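Local coordinates for probable spore coat polysaccharide biosynthesis protein E (Chromobacterium violaceum ATCC 12472, PDB 3G8R) that binds zinc and probably acts in sialic-acid-type sugar biosynthesis as an N-acylneuraminate-9-phosphate synthase, with a TIM barrel joined to a SAF domain, at residues 275-287 and 298-312. Residues are numbered along the deposited sequence; the frame is centred on the assembly and turned at random.
Sequences LRSLRRGVFATRP and NVSFAFPPVEGQLTA
The carbonyl oxygen of Val306 is gripped by two donors: Arg276 NH1 at 2.8 Å and Gln309 N at 2.7 Å, which reach it from opposite faces of its carbonyl plane. The same Arg276 NH1 gives a straighter bond (168°) to Gln309 O, 2.9 Å away, on a lone pair. Both acceptors lie in the guanidinium plane, which fixes the rotation of the group within the turn 306-309, while Pro305 covers one of its faces. The Arg276 side chain gets there from the end of helix 269-276 by running out extended, with CG anti to the backbone N (chi1 -175°).

Gln309 extends its side chain toward strand 281-284. Its NE2 bonds to Val282 O at 3.0 Å, the donor standing above the carbonyl plane, and sits 3.2 Å over the centre of the Phe283 ring, the amide almost perpendicular to it (86°). Its OE1 takes the N-H of Val306, so a single buried amide ties the turn to the strand.

Strands 281-284 and 299-302 pair antiparallel, with Phe283 and Ser300 bonded in both directions. Beyond this pairing, Val282 N donates to Leu310 O, and Val282 CG2 nestles against Leu310 CD2 at 3.7 Å and the edge of the Phe301 ring. Arg280 lays its guanidinium over Phe301 CB and forms salt bridges to Glu101 and Asp124 of the second subunit, whose His55 stacks on Phe283. Far from its own chain's zinc site, this antiparallel strand pair, with loop 303-312 folded back over its first strand, belongs to the small C-terminal SAF domain, which packs against the partner subunit, as in NeuB-family sialic acid synthases.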
loop_
_atom_site.group_PDB
_atom_site.type_symbol
_atom_site.label_atom_id
_atom_site.label_comp_id
_atom_site.label_asym_id
_atom_site.label_seq_id
_atom_site.Cartn_x
_atom_site.Cartn_y
_atom_site.Cartn_z
ATOM N N LEU A 275 11.645 -6.006 24.751
ATOM C CA LEU A 275 12.833 -5.277 24.348
ATOM C C LEU A 275 13.854 -5.168 25.460
ATOM O O LEU A 275 15.039 -5.300 25.202
ATOM C CB LEU A 275 12.480 -3.898 23.849
ATOM C CG LEU A 275 11.845 -3.903 22.465
ATOM C CD1 LEU A 275 11.273 -2.529 22.174
ATOM C CD2 LEU A 275 12.853 -4.302 21.370
ATOM N N ARG A 276 13.411 -4.931 26.695
ATOM C CA ARG A 276 14.359 -4.878 27.772
ATOM C C ARG A 276 15.052 -6.242 27.941
ATOM O O ARG A 276 16.249 -6.310 28.177
ATOM C CB ARG A 276 13.686 -4.448 29.061
ATOM C CG ARG A 276 14.673 -4.274 30.197
ATOM C CD ARG A 276 14.049 -3.599 31.409
ATOM N NE ARG A 276 15.017 -3.533 32.494
ATOM C CZ ARG A 276 15.951 -2.589 32.623
ATOM N NH1 ARG A 276 16.789 -2.624 33.660
ATOM N NH2 ARG A 276 16.049 -1.602 31.737
ATOM N N SER A 277 14.298 -7.327 27.765
ATOM C CA SER A 277 14.820 -8.650 28.071
ATOM C C SER A 277 15.924 -9.070 27.112
ATOM O O SER A 277 16.497 -10.163 27.226
ATOM C CB SER A 277 13.705 -9.702 28.142
ATOM O OG SER A 277 13.203 -10.035 26.874
ATOM N N LEU A 278 16.242 -8.183 26.185
ATOM C CA LEU A 278 17.296 -8.464 25.209
ATOM C C LEU A 278 18.380 -7.422 25.238
ATOM O O LEU A 278 19.373 -7.575 24.523
ATOM C CB LEU A 278 16.738 -8.603 23.790
ATOM C CG LEU A 278 15.874 -9.843 23.504
ATOM C CD1 LEU A 278 14.719 -9.565 22.480
ATOM C CD2 LEU A 278 16.735 -11.008 23.047
ATOM N N ARG A 279 18.195 -6.391 26.065
ATOM C CA ARG A 279 19.148 -5.288 26.206
ATOM C C ARG A 279 20.362 -5.577 27.088
ATOM O O ARG A 279 20.345 -6.462 27.940
ATOM C CB ARG A 279 18.459 -4.051 26.777
ATOM C CG ARG A 279 17.371 -3.555 25.936
ATOM C CD ARG A 279 17.110 -2.134 26.177
ATOM N NE ARG A 279 16.726 -1.567 24.902
ATOM C CZ ARG A 279 15.545 -1.028 24.631
ATOM N NH1 ARG A 279 14.623 -0.936 25.577
ATOM N NH2 ARG A 279 15.301 -0.558 23.392
ATOM N N ARG A 280 21.391 -4.750 26.906
ATOM C CA ARG A 280 22.668 -4.906 27.571
ATOM C C ARG A 280 22.662 -4.044 28.842
ATOM O O ARG A 280 22.459 -2.830 28.778
ATOM C CB ARG A 280 23.743 -4.447 26.607
ATOM C CG ARG A 280 24.799 -5.455 26.321
ATOM C CD ARG A 280 25.414 -5.306 24.942
ATOM N NE ARG A 280 25.643 -3.916 24.547
ATOM C CZ ARG A 280 26.824 -3.434 24.199
ATOM N NH1 ARG A 280 27.864 -4.227 24.213
ATOM N NH2 ARG A 280 26.966 -2.168 23.841
ATOM N N GLY A 281 22.856 -4.665 30.000
ATOM C CA GLY A 281 22.883 -3.932 31.260
ATOM C C GLY A 281 24.293 -3.461 31.546
ATOM O O GLY A 281 25.251 -3.968 30.964
ATOM N N VAL A 282 24.422 -2.496 32.451
ATOM C CA VAL A 282 25.704 -1.937 32.783
ATOM C C VAL A 282 26.109 -2.512 34.109
ATOM O O VAL A 282 25.379 -2.369 35.098
ATOM C CB VAL A 282 25.610 -0.426 32.920
ATOM C CG1 VAL A 282 26.969 0.171 33.284
ATOM C CG2 VAL A 282 25.126 0.141 31.681
ATOM N N PHE A 283 27.280 -3.144 34.140
ATOM C CA PHE A 283 27.791 -3.758 35.364
ATOM C C PHE A 283 29.072 -3.096 35.791
ATOM O O PHE A 283 29.864 -2.683 34.943
ATOM C CB PHE A 283 28.080 -5.250 35.147
ATOM C CG PHE A 283 26.851 -6.087 34.904
ATOM C CD1 PHE A 283 26.285 -6.822 35.935
ATOM C CD2 PHE A 283 26.256 -6.138 33.635
ATOM C CE1 PHE A 283 25.146 -7.619 35.708
ATOM C CE2 PHE A 283 25.117 -6.928 33.390
ATOM C CZ PHE A 283 24.563 -7.677 34.427
ATOM N N ALA A 284 29.292 -3.009 37.100
ATOM C CA ALA A 284 30.616 -2.611 37.599
ATOM C C ALA A 284 31.635 -3.740 37.400
ATOM O O ALA A 284 31.323 -4.938 37.585
ATOM C CB ALA A 284 30.562 -2.174 39.048
ATOM N N THR A 285 32.842 -3.362 36.990
ATOM C CA THR A 285 33.888 -4.352 36.773
ATOM C C THR A 285 34.865 -4.396 37.961
ATOM O O THR A 285 35.750 -5.261 38.021
ATOM C CB THR A 285 34.661 -4.083 35.480
ATOM O OG1 THR A 285 35.300 -2.827 35.573
ATOM C CG2 THR A 285 33.739 -4.021 34.326
ATOM N N ARG A 286 34.636 -3.489 38.918
ATOM C CA ARG A 286 35.627 -2.996 39.869
ATOM C C ARG A 286 34.828 -2.301 40.990
ATOM O O ARG A 286 33.824 -1.662 40.711
ATOM C CB ARG A 286 36.495 -2.008 39.099
ATOM C CG ARG A 286 37.380 -1.112 39.848
ATOM C CD ARG A 286 38.345 -0.528 38.855
ATOM N NE ARG A 286 39.519 -1.398 38.640
ATOM C CZ ARG A 286 39.725 -2.190 37.575
ATOM N NH1 ARG A 286 40.829 -2.921 37.503
ATOM N NH2 ARG A 286 38.835 -2.271 36.583
ATOM N N PRO A 287 35.256 -2.413 42.263
ATOM C CA PRO A 287 34.401 -1.725 43.227
ATOM C C PRO A 287 34.379 -0.229 42.929
ATOM O O PRO A 287 35.397 0.344 42.576
ATOM C CB PRO A 287 35.081 -1.988 44.583
ATOM C CG PRO A 287 36.166 -2.960 44.318
ATOM C CD PRO A 287 36.515 -2.876 42.873
ATOM N N ASN A 298 36.000 0.302 35.098
ATOM C CA ASN A 298 34.954 0.258 36.152
ATOM C C ASN A 298 33.529 -0.206 35.776
ATOM O O ASN A 298 32.875 -0.821 36.627
ATOM C CB ASN A 298 34.991 1.464 37.146
ATOM C CG ASN A 298 33.998 2.563 36.826
ATOM O OD1 ASN A 298 33.313 2.519 35.816
ATOM N ND2 ASN A 298 33.936 3.579 37.692
ATOM N N VAL A 299 33.059 0.062 34.546
ATOM C CA VAL A 299 31.843 -0.598 34.030
ATOM C C VAL A 299 32.073 -1.413 32.760
ATOM O O VAL A 299 32.989 -1.146 31.999
ATOM C CB VAL A 299 30.741 0.369 33.619
ATOM C CG1 VAL A 299 30.429 1.357 34.697
ATOM C CG2 VAL A 299 31.138 1.066 32.320
ATOM N N SER A 300 31.177 -2.364 32.521
ATOM C CA SER A 300 31.111 -3.117 31.289
ATOM C C SER A 300 29.644 -3.402 30.925
ATOM O O SER A 300 28.742 -3.268 31.739
ATOM C CB SER A 300 31.898 -4.425 31.431
ATOM O OG SER A 300 31.217 -5.377 32.248
ATOM N N PHE A 301 29.410 -3.809 29.694
ATOM C CA PHE A 301 28.053 -4.056 29.268
ATOM C C PHE A 301 27.865 -5.525 29.028
ATOM O O PHE A 301 28.743 -6.181 28.498
ATOM C CB PHE A 301 27.738 -3.266 28.002
ATOM C CG PHE A 301 28.153 -1.852 28.084
ATOM C CD1 PHE A 301 27.588 -1.000 29.030
ATOM C CD2 PHE A 301 29.147 -1.373 27.278
ATOM C CE1 PHE A 301 27.987 0.313 29.129
ATOM C CE2 PHE A 301 29.560 -0.078 27.385
ATOM C CZ PHE A 301 28.971 0.773 28.301
ATOM N N ALA A 302 26.701 -6.038 29.380
ATOM C CA ALA A 302 26.453 -7.452 29.289
ATOM C C ALA A 302 24.998 -7.627 29.523
ATOM O O ALA A 302 24.367 -6.776 30.129
ATOM C CB ALA A 302 27.238 -8.168 30.334
ATOM N N PHE A 303 24.461 -8.732 29.053
ATOM C CA PHE A 303 23.054 -8.998 29.198
ATOM C C PHE A 303 22.781 -10.230 30.046
ATOM O O PHE A 303 23.652 -11.111 30.158
ATOM C CB PHE A 303 22.490 -9.157 27.803
ATOM C CG PHE A 303 21.725 -10.418 27.566
ATOM C CD1 PHE A 303 20.387 -10.355 27.165
ATOM C CD2 PHE A 303 22.345 -11.660 27.647
ATOM C CE1 PHE A 303 19.632 -11.538 26.907
ATOM C CE2 PHE A 303 21.615 -12.866 27.379
ATOM C CZ PHE A 303 20.249 -12.790 27.010
ATOM N N PRO A 304 21.543 -10.343 30.595
ATOM C CA PRO A 304 20.407 -9.431 30.465
ATOM C C PRO A 304 20.292 -8.545 31.697
ATOM O O PRO A 304 20.912 -8.835 32.703
ATOM C CB PRO A 304 19.242 -10.374 30.396
ATOM C CG PRO A 304 19.624 -11.440 31.284
ATOM C CD PRO A 304 21.107 -11.613 31.188
ATOM N N PRO A 305 19.521 -7.452 31.615
ATOM C CA PRO A 305 19.441 -6.619 32.811
ATOM C C PRO A 305 18.370 -7.112 33.791
ATOM O O PRO A 305 17.489 -7.860 33.428
ATOM C CB PRO A 305 19.053 -5.242 32.249
ATOM C CG PRO A 305 18.492 -5.518 30.884
ATOM C CD PRO A 305 18.686 -6.939 30.516
ATOM N N VAL A 306 18.486 -6.704 35.036
ATOM C CA VAL A 306 17.394 -6.817 35.972
ATOM C C VAL A 306 16.774 -5.419 36.103
ATOM O O VAL A 306 17.400 -4.409 35.769
ATOM C CB VAL A 306 17.883 -7.312 37.345
ATOM C CG1 VAL A 306 18.373 -8.742 37.267
ATOM C CG2 VAL A 306 18.991 -6.403 37.890
ATOM N N GLU A 307 15.541 -5.362 36.576
ATOM C CA GLU A 307 14.905 -4.114 36.897
ATOM C C GLU A 307 15.718 -3.520 38.023
ATOM O O GLU A 307 16.272 -4.294 38.822
ATOM C CB GLU A 307 13.545 -4.479 37.467
ATOM C CG GLU A 307 12.352 -3.652 36.973
ATOM C CD GLU A 307 11.001 -4.110 37.590
ATOM O OE1 GLU A 307 11.000 -4.883 38.587
ATOM O OE2 GLU A 307 9.941 -3.687 37.068
ATOM N N GLY A 308 15.902 -2.201 38.118
ATOM C CA GLY A 308 15.986 -1.245 37.046
ATOM C C GLY A 308 17.486 -0.985 37.067
ATOM O O GLY A 308 17.996 -0.010 37.633
ATOM N N GLN A 309 18.201 -1.952 36.514
ATOM C CA GLN A 309 19.603 -1.825 36.267
ATOM C C GLN A 309 19.722 -0.812 35.173
ATOM O O GLN A 309 18.838 -0.706 34.314
ATOM C CB GLN A 309 20.128 -3.147 35.766
ATOM C CG GLN A 309 21.571 -3.125 35.373
ATOM C CD GLN A 309 22.082 -4.511 35.153
ATOM O OE1 GLN A 309 21.309 -5.477 35.139
ATOM N NE2 GLN A 309 23.391 -4.628 34.978
ATOM N N LEU A 310 20.796 -0.039 35.224
ATOM C CA LEU A 310 21.070 0.905 34.184
ATOM C C LEU A 310 21.469 0.035 32.992
ATOM O O LEU A 310 22.168 -0.971 33.159
ATOM C CB LEU A 310 22.205 1.828 34.621
ATOM C CG LEU A 310 22.717 2.787 33.544
ATOM C CD1 LEU A 310 21.918 4.036 33.592
ATOM C CD2 LEU A 310 24.183 3.105 33.682
ATOM N N THR A 311 20.973 0.397 31.811
ATOM C CA THR A 311 21.259 -0.314 30.560
ATOM C C THR A 311 22.155 0.516 29.666
ATOM O O THR A 311 22.282 1.719 29.843
ATOM C CB THR A 311 19.980 -0.612 29.776
ATOM O OG1 THR A 311 19.575 0.556 29.067
ATOM C CG2 THR A 311 18.877 -0.999 30.704
ATOM N N ALA A 312 22.742 -0.143 28.678
ATOM C CA ALA A 312 23.708 0.449 27.775
ATOM C C ALA A 312 23.029 1.506 26.950
ATOM O O ALA A 312 23.639 2.521 26.584
ATOM C CB ALA A 312 24.286 -0.614 26.884
#